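Local coordinates for hydrolase family protein (Deinococcus radiodurans R1, PDB 3CNH) that is a predicted haloacid dehalogenase-like hydrolase, probably a phosphatase, and carries a bound sodium ion, at residues Phe122-Gly125 with Glu126-Leu129. Residues are numbered along the deposited sequence; the frame is centred on the assembly and turned at random.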
# COMPACT_ATOMS: atom_id res chain seq x y z
N PHE A 122 -4.41 8.84 8.87
CA PHE A 122 -5.75 8.50 8.38
C PHE A 122 -6.49 7.49 9.24
O PHE A 122 -7.55 7.01 8.88
CB PHE A 122 -5.70 8.12 6.91
CG PHE A 122 -5.18 9.22 6.06
CD1 PHE A 122 -5.96 10.31 5.76
CD2 PHE A 122 -3.87 9.19 5.60
CE1 PHE A 122 -5.45 11.37 5.01
CE2 PHE A 122 -3.34 10.25 4.85
CZ PHE A 122 -4.15 11.34 4.54
N GLY A 123 -5.90 7.20 10.39
CA GLY A 123 -6.53 6.27 11.35
C GLY A 123 -6.85 4.89 10.82
O GLY A 123 -7.91 4.30 11.14
N LEU A 124 -5.94 4.37 10.01
CA LEU A 124 -6.18 3.09 9.33
C LEU A 124 -6.32 1.92 10.33
O LEU A 124 -7.00 0.94 10.08
CB LEU A 124 -5.13 2.79 8.27
CG LEU A 124 -4.97 3.86 7.18
CD1 LEU A 124 -3.91 3.44 6.14
CD2 LEU A 124 -6.32 4.21 6.51
N GLY A 125 -5.66 2.09 11.45
CA GLY A 125 -5.66 1.12 12.53
C GLY A 125 -6.98 0.99 13.24
O GLY A 125 -7.19 0.08 14.03
N GLU A 126 -7.91 1.88 12.95
CA GLU A 126 -9.20 1.79 13.59
C GLU A 126 -9.99 0.64 13.02
O GLU A 126 -10.81 0.03 13.69
CB GLU A 126 -9.98 3.10 13.43
CG GLU A 126 -9.26 4.22 14.18
CD GLU A 126 -9.89 5.60 13.98
OE1 GLU A 126 -11.03 5.70 13.46
OE2 GLU A 126 -9.23 6.59 14.36
N PHE A 127 -9.67 0.29 11.78
CA PHE A 127 -10.43 -0.76 11.09
C PHE A 127 -9.60 -1.91 10.50
O PHE A 127 -10.15 -2.92 10.07
CB PHE A 127 -11.38 -0.16 10.04
CG PHE A 127 -10.68 0.61 8.95
CD1 PHE A 127 -10.26 -0.01 7.81
CD2 PHE A 127 -10.47 1.98 9.08
CE1 PHE A 127 -9.63 0.71 6.80
CE2 PHE A 127 -9.85 2.70 8.08
CZ PHE A 127 -9.42 2.06 6.94
N LEU A 128 -8.28 -1.75 10.52
CA LEU A 128 -7.36 -2.80 10.09
C LEU A 128 -6.62 -3.26 11.35
O LEU A 128 -5.97 -2.46 12.05
CB LEU A 128 -6.39 -2.35 8.99
CG LEU A 128 -7.07 -1.81 7.73
CD1 LEU A 128 -6.04 -1.27 6.71
CD2 LEU A 128 -8.02 -2.88 7.14
N LEU A 129 -6.64 -4.57 11.55
CA LEU A 129 -6.13 -5.21 12.77
C LEU A 129 -4.63 -5.43 12.76
O LEU A 129 -3.99 -5.57 13.78
CB LEU A 129 -6.88 -6.53 13.03
CG LEU A 129 -8.41 -6.40 13.07
CD1 LEU A 129 -8.97 -7.80 13.14
CD2 LEU A 129 -8.88 -5.50 14.22
O HOH W 1 -10.43 5.37 10.43
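G123 and E126 are joined through the backbone in the first of two overlapping i to i+3 turns after helix 112-122: E126 N donates to G123 O at 3.0 Å, and, one residue further on, F127 N donates to L124 O at 3.2 Å. L124 O takes a second bond, from L128 N at 3.0 Å; this one lies in the carbonyl plane, whereas F127 N stands well above it. G123, with its positive phi (57°), is where the chain leaves the helix, in a Schellman motif. The F127 ring then folds back over the turn, its CG set between the backbone N and the carbonyl carbon (chi1 61°), which brings one ring face over L124 O, 3.7 Å from the plane and above the ring centre. F127 CZ meets L124 CD2 at 3.8 Å, the two side chains lying side by side and pointing the same way; both also touch L92 of helix 89-98. CB and CG of L128 pack on L124 O as well. E126 runs extended past G123 O, and a water donates to that oxygen at 2.8 Å and, weakly, to E126 OE1. Cut back to an alanine, F127 would probably no longer cover that side of L124 O, and a gap would open beside L124, L92 and M104. The two N-H groups supply L124 O with its hydrogen bonds as the loop leads into strand 131-133, while the F127 ring face covers it from one side without bonding to it, and G123 O shares its bonding between backbone and water.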